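Local atomic coordinates of probable 2-dehydro-3-deoxygalactonokinase DgoK1 (Sinorhizobium meliloti, PDB entry 3T69), a protein that probably phosphorylates 2-dehydro-3-deoxy-D-galactonate with ATP, a step in galactonate breakdown in the DeLey-Doudoroff pathway. Residues 169-174 with 246-251; 205-210 with 216-221. All coordinates share one frame; numbering follows the deposited sequence.

Contact 1: 169-174 with 246-251; sequences FMTGEL and GLEIAG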
ATOM      1  N   PHE B 169      10.131  -4.063  -6.221  1.00 39.09           N
ATOM      2  CA  PHE B 169       9.502  -3.442  -5.083  1.00 37.91           C
ATOM      3  C   PHE B 169       8.507  -2.524  -5.711  1.00 38.21           C
ATOM      4  O   PHE B 169       8.854  -1.780  -6.625  1.00 38.70           O
ATOM      5  CB  PHE B 169      10.523  -2.653  -4.288  1.00 37.64           C
ATOM      6  CG  PHE B 169      11.460  -3.511  -3.460  1.00 36.91           C
ATOM      7  CD1 PHE B 169      11.145  -3.848  -2.165  1.00 34.29           C
ATOM      8  CD2 PHE B 169      12.667  -3.965  -3.985  1.00 35.75           C
ATOM      9  CE1 PHE B 169      12.001  -4.628  -1.398  1.00 34.94           C
ATOM     10  CE2 PHE B 169      13.519  -4.733  -3.234  1.00 34.59           C
ATOM     11  CZ  PHE B 169      13.173  -5.063  -1.913  1.00 36.27           C
ATOM     12  N   MET B 170       7.257  -2.570  -5.277  1.00 38.52           N
ATOM     13  CA  MET B 170       6.206  -1.875  -6.032  1.00 38.47           C
ATOM     14  C   MET B 170       5.950  -0.472  -5.489  1.00 39.94           C
ATOM     15  O   MET B 170       4.800  -0.002  -5.427  1.00 40.31           O
ATOM     16  CB  MET B 170       4.923  -2.723  -6.199  1.00 37.59           C
ATOM     17  CG  MET B 170       4.297  -3.390  -4.943  1.00 35.67           C
ATOM     18  SD  MET B 170       2.870  -4.447  -5.374  1.00 26.83           S
ATOM     19  CE  MET B 170       1.657  -3.217  -5.791  1.00 28.34           C
ATOM     20  N   THR B 171       7.049   0.216  -5.150  1.00 40.59           N
ATOM     21  CA  THR B 171       6.977   1.481  -4.417  1.00 40.85           C
ATOM     22  C   THR B 171       6.248   2.565  -5.192  1.00 39.70           C
ATOM     23  O   THR B 171       5.401   3.241  -4.650  1.00 40.34           O
ATOM     24  CB  THR B 171       8.388   1.945  -3.876  1.00 41.26           C
ATOM     25  OG1 THR B 171       9.223   2.213  -4.958  1.00 43.85           O
ATOM     26  CG2 THR B 171       9.099   0.823  -3.078  1.00 41.99           C
ATOM     27  N   GLY B 172       6.517   2.723  -6.471  1.00 38.97           N
ATOM     28  CA  GLY B 172       5.792   3.751  -7.210  1.00 38.24           C
ATOM     29  C   GLY B 172       4.285   3.580  -7.300  1.00 38.51           C
ATOM     30  O   GLY B 172       3.549   4.532  -7.148  1.00 38.72           O
ATOM     31  N   GLU B 173       3.826   2.367  -7.596  1.00 39.42           N
ATOM     32  CA  GLU B 173       2.392   2.049  -7.687  1.00 39.97           C
ATOM     33  C   GLU B 173       1.709   2.161  -6.313  1.00 40.23           C
ATOM     34  O   GLU B 173       0.538   2.599  -6.218  1.00 41.43           O
ATOM     35  CB  GLU B 173       2.176   0.644  -8.299  1.00 39.82           C
ATOM     36  CG  GLU B 173       0.732   0.334  -8.688  1.00 41.21           C
ATOM     37  CD  GLU B 173       0.545  -1.005  -9.429  1.00 45.36           C
ATOM     38  OE1 GLU B 173       1.451  -1.887  -9.332  1.00 47.07           O
ATOM     39  OE2 GLU B 173      -0.515  -1.173 -10.096  1.00 43.24           O
ATOM     40  N   LEU B 174       2.431   1.785  -5.258  1.00 39.80           N
ATOM     41  CA  LEU B 174       1.953   2.008  -3.906  1.00 40.57           C
ATOM     42  C   LEU B 174       1.858   3.492  -3.616  1.00 41.63           C
ATOM     43  O   LEU B 174       0.851   3.948  -3.078  1.00 42.14           O
ATOM     44  CB  LEU B 174       2.807   1.299  -2.854  1.00 40.13           C
ATOM     45  CG  LEU B 174       2.728  -0.239  -2.831  1.00 39.81           C
ATOM     46  CD1 LEU B 174       3.670  -0.885  -1.837  1.00 38.25           C
ATOM     47  CD2 LEU B 174       1.282  -0.740  -2.612  1.00 40.67           C
ATOM     48  N   GLY B 246      12.042   4.359   1.933  1.00 34.72           N
ATOM     49  CA  GLY B 246      12.896   3.842   2.984  1.00 34.31           C
ATOM     50  C   GLY B 246      12.723   2.351   3.084  1.00 34.56           C
ATOM     51  O   GLY B 246      13.675   1.598   3.334  1.00 34.79           O
ATOM     52  N   LEU B 247      11.495   1.910   2.826  1.00 35.61           N
ATOM     53  CA  LEU B 247      11.142   0.476   2.956  1.00 35.80           C
ATOM     54  C   LEU B 247      11.773  -0.357   1.873  1.00 35.31           C
ATOM     55  O   LEU B 247      12.424  -1.387   2.159  1.00 34.74           O
ATOM     56  CB  LEU B 247       9.617   0.314   2.980  1.00 36.45           C
ATOM     57  CG  LEU B 247       8.994  -1.056   2.997  1.00 36.05           C
ATOM     58  CD1 LEU B 247       9.412  -1.849   4.190  1.00 37.34           C
ATOM     59  CD2 LEU B 247       7.559  -0.819   3.075  1.00 39.71           C
ATOM     60  N   GLU B 248      11.622   0.098   0.634  1.00 36.07           N
ATOM     61  CA  GLU B 248      12.421  -0.466  -0.474  1.00 37.38           C
ATOM     62  C   GLU B 248      13.893  -0.710  -0.143  1.00 38.05           C
ATOM     63  O   GLU B 248      14.456  -1.772  -0.446  1.00 38.49           O
ATOM     64  CB  GLU B 248      12.416   0.468  -1.651  1.00 37.41           C
ATOM     65  CG  GLU B 248      13.200  -0.124  -2.806  1.00 39.05           C
ATOM     66  CD  GLU B 248      12.938   0.597  -4.110  1.00 42.67           C
ATOM     67  OE1 GLU B 248      11.837   1.198  -4.248  1.00 43.13           O
ATOM     68  OE2 GLU B 248      13.847   0.562  -4.989  1.00 44.27           O
ATOM     69  N   ILE B 249      14.539   0.273   0.478  1.00 38.64           N
ATOM     70  CA  ILE B 249      15.972   0.145   0.601  1.00 39.07           C
ATOM     71  C   ILE B 249      16.311  -0.852   1.658  1.00 39.29           C
ATOM     72  O   ILE B 249      17.199  -1.705   1.463  1.00 39.95           O
ATOM     73  CB  ILE B 249      16.633   1.461   0.880  1.00 39.65           C
ATOM     74  CG1 ILE B 249      16.480   2.376  -0.330  1.00 36.43           C
ATOM     75  CG2 ILE B 249      18.100   1.229   1.286  1.00 40.00           C
ATOM     76  CD1 ILE B 249      16.664   3.803   0.071  1.00 35.53           C
ATOM     77  N   ALA B 250      15.600  -0.750   2.773  1.00 39.43           N
ATOM     78  CA  ALA B 250      15.632  -1.807   3.784  1.00 39.62           C
ATOM     79  C   ALA B 250      15.609  -3.152   3.133  1.00 39.87           C
ATOM     80  O   ALA B 250      16.444  -3.965   3.420  1.00 39.41           O
ATOM     81  CB  ALA B 250      14.438  -1.683   4.713  1.00 40.40           C
ATOM     82  N   GLY B 251      14.651  -3.365   2.229  1.00 41.00           N
ATOM     83  CA  GLY B 251      14.503  -4.648   1.575  1.00 42.34           C
ATOM     84  C   GLY B 251      15.631  -4.968   0.607  1.00 43.43           C
ATOM     85  O   GLY B 251      16.216  -6.081   0.637  1.00 42.89           O
TER
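E248, on helix 233-252, meets F169, the last residue of strand 162-169, and T171, the first of helix 171-181. Its chain is extended, with CG anti to the backbone N (chi1 -178°), carrying the carboxylate along F169 to T171. E248 CG lies over the face of the F169 ring, 4.3 Å from its centroid, in a CH-pi contact. The carboxylate and ring planes are almost parallel, 4° apart. E248 OE1 accepts a hydrogen bond from T171 OG1 at 2.9 Å; the hydroxyl approaches OE1 nearly in line with the E248 CD-OE1 bond. T171 CG2 rests against E248 CB at 3.6 Å. The carbonyl E248 O sits over the ring face toward its rim, 3.8 Å from F169 CZ. One turn on, G251 has no side chain, and the ring lies against its backbone, with F169 CZ 3.5 Å from G251 C. Y274 OH hydrogen-bonds both T171 OG1 and E248 OE1, while W155 NE1 and S153 OG hydrogen-bond E248 OE2. The carboxylate is buried, yet both oxygens have partners. These bonds fix its rotation and tie helix 233-252 to strand 153-159 and to the turn from strand 162-169 into helix 171-181, with the phenyl ring shielding the acid's aliphatic part.

Contact 2: 205-210 with 216-221; sequences VSRTRE and TNLLFS
T208 OG1 touches L218 and also hydrogen-bonds A204 O one turn earlier in its own helix. This hydroxyl therefore spends its polar bond within helix 199-210 and offers the facing helix a packing contact. L218 CD1 lies 3.7 Å from T208 OG1 and 4.1 Å from T208 CG2. T208 and L218 lie alongside each other, pointing opposite ways. T208 OG1 is anti to its own carbonyl carbon (chi1 -37°), which keeps it beside the backbone N and within range of A204 O.

The other methyl of L218 serves R207. L218 CD2 sits over one face of the guanidinium, 3.9 Å from R207 NE and 4.0 Å from R207 CZ, displaced toward the rim of the group. R207 CG is flanked by both backbone neighbours of its CA, N and C (chi1 42°). A kink farther out, about the CG-CD bond (chi3 -32°), turns the flat group so that a face meets the leucine. The forked end of L218 thus straddles the two neighbouring residues, one methyl on each.

R207 NH2 reaches across the dimer interface to R120 O of the second subunit, and H121 of that subunit packs on R207. T208 also rests on T243 and L247 of helix 233-252. The contact joins the consecutive helices 199-210 and 215-228 beside the interface. Across these two segments the contact is van der Waals: the two L218 methyls lie against T208 and the R207 guanidinium. The polar bonds are made elsewhere, by the threonine hydroxyl within its own helix and by R207 NH2 with the second subunit. L218 CD2 lies over a face of the guanidinium while NH2 makes that hydrogen bond, and R207 thus takes part both in this contact and in the subunit interface.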
ATOM      1  N   VAL B 205      12.569   8.368   5.122  1.00 47.46           N
ATOM      2  CA  VAL B 205      13.462   7.330   4.595  1.00 45.90           C
ATOM      3  C   VAL B 205      14.311   6.715   5.672  1.00 46.31           C
ATOM      4  O   VAL B 205      14.565   5.515   5.661  1.00 46.84           O
ATOM      5  CB  VAL B 205      14.421   7.886   3.476  1.00 45.37           C
ATOM      6  CG1 VAL B 205      15.421   6.844   3.044  1.00 42.97           C
ATOM      7  CG2 VAL B 205      13.644   8.413   2.291  1.00 42.07           C
ATOM      8  N   SER B 206      14.785   7.519   6.597  1.00 46.57           N
ATOM      9  CA  SER B 206      15.634   6.952   7.625  1.00 47.76           C
ATOM     10  C   SER B 206      14.805   6.170   8.674  1.00 48.34           C
ATOM     11  O   SER B 206      15.122   5.021   8.987  1.00 47.87           O
ATOM     12  CB  SER B 206      16.526   8.039   8.256  1.00 48.05           C
ATOM     13  OG  SER B 206      17.281   8.727   7.248  1.00 49.42           O
ATOM     14  N   ARG B 207      13.729   6.747   9.201  1.00 49.05           N
ATOM     15  CA  ARG B 207      13.027   6.001  10.249  1.00 50.82           C
ATOM     16  C   ARG B 207      12.444   4.711   9.690  1.00 50.94           C
ATOM     17  O   ARG B 207      12.452   3.677  10.371  1.00 51.00           O
ATOM     18  CB  ARG B 207      12.009   6.829  11.067  1.00 51.25           C
ATOM     19  CG  ARG B 207      11.129   7.808  10.282  1.00 52.67           C
ATOM     20  CD  ARG B 207      10.319   8.661  11.246  1.00 57.09           C
ATOM     21  NE  ARG B 207       9.966   7.930  12.481  1.00 59.75           N
ATOM     22  CZ  ARG B 207       9.090   8.367  13.386  1.00 58.99           C
ATOM     23  NH1 ARG B 207       8.444   9.515  13.197  1.00 60.56           N
ATOM     24  NH2 ARG B 207       8.839   7.656  14.471  1.00 59.29           N
ATOM     25  N   THR B 208      12.016   4.747   8.428  1.00 51.55           N
ATOM     26  CA  THR B 208      11.550   3.505   7.779  1.00 52.11           C
ATOM     27  C   THR B 208      12.668   2.499   7.426  1.00 52.47           C
ATOM     28  O   THR B 208      12.483   1.302   7.678  1.00 52.41           O
ATOM     29  CB  THR B 208      10.638   3.771   6.605  1.00 51.90           C
ATOM     30  OG1 THR B 208       9.812   4.904   6.909  1.00 54.13           O
ATOM     31  CG2 THR B 208       9.767   2.609   6.374  1.00 51.21           C
ATOM     32  N   ARG B 209      13.816   2.970   6.898  1.00 52.17           N
ATOM     33  CA  ARG B 209      14.946   2.078   6.578  1.00 52.20           C
ATOM     34  C   ARG B 209      15.460   1.390   7.853  1.00 51.99           C
ATOM     35  O   ARG B 209      15.819   0.204   7.837  1.00 51.17           O
ATOM     36  CB  ARG B 209      16.062   2.809   5.753  1.00 52.95           C
ATOM     37  CG  ARG B 209      17.358   2.001   5.405  1.00 52.44           C
ATOM     38  CD  ARG B 209      18.216   1.890   6.645  1.00 56.18           C
ATOM     39  NE  ARG B 209      19.616   1.590   6.447  1.00 59.98           N
ATOM     40  CZ  ARG B 209      20.125   0.382   6.201  1.00 64.71           C
ATOM     41  NH1 ARG B 209      19.335  -0.693   6.065  1.00 62.54           N
ATOM     42  NH2 ARG B 209      21.459   0.261   6.056  1.00 67.30           N
ATOM     43  N   GLU B 210      15.442   2.140   8.952  1.00 52.08           N
ATOM     44  CA  GLU B 210      15.771   1.623  10.296  1.00 52.56           C
ATOM     45  C   GLU B 210      14.686   0.717  10.957  1.00 51.99           C
ATOM     46  O   GLU B 210      15.023  -0.212  11.703  1.00 52.25           O
ATOM     47  CB  GLU B 210      16.103   2.790  11.244  1.00 53.20           C
ATOM     48  CG  GLU B 210      17.332   3.669  10.825  1.00 56.13           C
ATOM     49  CD  GLU B 210      17.471   4.966  11.679  1.00 62.67           C
ATOM     50  OE1 GLU B 210      16.603   5.251  12.556  1.00 65.21           O
ATOM     51  OE2 GLU B 210      18.455   5.715  11.481  1.00 62.72           O
ATOM     52  N   THR B 216       3.463   0.241   8.162  1.00 37.08           N
ATOM     53  CA  THR B 216       2.019   0.517   7.984  1.00 37.18           C
ATOM     54  C   THR B 216       1.440   1.303   9.167  1.00 37.06           C
ATOM     55  O   THR B 216       0.332   1.852   9.108  1.00 36.54           O
ATOM     56  CB  THR B 216       1.226  -0.758   7.736  1.00 37.56           C
ATOM     57  OG1 THR B 216       1.497  -1.668   8.801  1.00 39.21           O
ATOM     58  CG2 THR B 216       1.662  -1.425   6.363  1.00 38.22           C
ATOM     59  N   ASN B 217       2.221   1.378  10.235  1.00 36.81           N
ATOM     60  CA  ASN B 217       1.975   2.352  11.261  1.00 37.37           C
ATOM     61  C   ASN B 217       2.472   3.733  10.808  1.00 37.77           C
ATOM     62  O   ASN B 217       1.712   4.719  10.805  1.00 36.60           O
ATOM     63  CB  ASN B 217       2.631   1.924  12.561  1.00 37.32           C
ATOM     64  CG  ASN B 217       2.700   3.034  13.567  1.00 37.28           C
ATOM     65  OD1 ASN B 217       1.686   3.538  14.040  1.00 43.22           O
ATOM     66  ND2 ASN B 217       3.890   3.442  13.884  1.00 37.55           N
ATOM     67  N   LEU B 218       3.741   3.782  10.388  1.00 38.79           N
ATOM     68  CA  LEU B 218       4.337   5.048   9.867  1.00 39.49           C
ATOM     69  C   LEU B 218       3.446   5.704   8.833  1.00 39.92           C
ATOM     70  O   LEU B 218       3.194   6.908   8.922  1.00 40.93           O
ATOM     71  CB  LEU B 218       5.738   4.830   9.317  1.00 38.51           C
ATOM     72  CG  LEU B 218       6.722   4.414  10.440  1.00 38.13           C
ATOM     73  CD1 LEU B 218       7.999   3.703   9.936  1.00 35.57           C
ATOM     74  CD2 LEU B 218       7.058   5.586  11.361  1.00 31.32           C
ATOM     75  N   LEU B 219       2.889   4.904   7.925  1.00 39.73           N
ATOM     76  CA  LEU B 219       1.967   5.445   6.934  1.00 40.41           C
ATOM     77  C   LEU B 219       0.728   6.057   7.581  1.00 40.82           C
ATOM     78  O   LEU B 219       0.262   7.118   7.152  1.00 40.81           O
ATOM     79  CB  LEU B 219       1.554   4.378   5.931  1.00 40.86           C
ATOM     80  CG  LEU B 219       2.665   3.820   5.026  1.00 42.09           C
ATOM     81  CD1 LEU B 219       2.224   2.568   4.282  1.00 42.01           C
ATOM     82  CD2 LEU B 219       3.095   4.876   4.045  1.00 42.58           C
ATOM     83  N   PHE B 220       0.215   5.434   8.645  1.00 40.56           N
ATOM     84  CA  PHE B 220      -0.946   6.011   9.248  1.00 40.31           C
ATOM     85  C   PHE B 220      -0.626   7.352   9.882  1.00 40.50           C
ATOM     86  O   PHE B 220      -1.422   8.282   9.806  1.00 39.77           O
ATOM     87  CB  PHE B 220      -1.647   5.073  10.227  1.00 40.06           C
ATOM     88  CG  PHE B 220      -2.903   5.671  10.792  1.00 38.70           C
ATOM     89  CD1 PHE B 220      -4.005   5.844   9.990  1.00 37.96           C
ATOM     90  CD2 PHE B 220      -2.938   6.151  12.102  1.00 37.78           C
ATOM     91  CE1 PHE B 220      -5.189   6.440  10.480  1.00 38.94           C
ATOM     92  CE2 PHE B 220      -4.098   6.716  12.607  1.00 40.00           C
ATOM     93  CZ  PHE B 220      -5.235   6.872  11.780  1.00 38.18           C
ATOM     94  N   SER B 221       0.568   7.471  10.401  1.00 41.78           N
ATOM     95  CA  SER B 221       1.027   8.663  11.051  1.00 42.72           C
ATOM     96  C   SER B 221       1.036   9.872  10.159  1.00 43.63           C
ATOM     97  O   SER B 221       0.902  10.953  10.629  1.00 43.94           O
ATOM     98  CB  SER B 221       2.375   8.423  11.686  1.00 42.46           C
ATOM     99  OG  SER B 221       2.194   7.794  12.932  1.00 43.73           O
TER

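After the earlier strands and helices, the chain reaches strand 162-169, whose end opens contact 1 and leads into helix 171-181. It then runs through a mostly helical region. Contact 2 closes a short loop there, between helices 199-210 and 215-228. Helix 233-252 follows and returns to F169 and T171, closing the much longer loop of contact 1. Contact 2 is thus wholly enclosed along the chain, and the two do not cross. Their centres lie 12 Å apart. They meet directly where R209 packs on G246 and A250, and V205 on G246. Helix 233-252 therefore connects the sheet, at the end of strand 162-169, with helices 199-210 and 215-228. Both contacts border the second subunit, where F169 of one chain packs on T216 of the other.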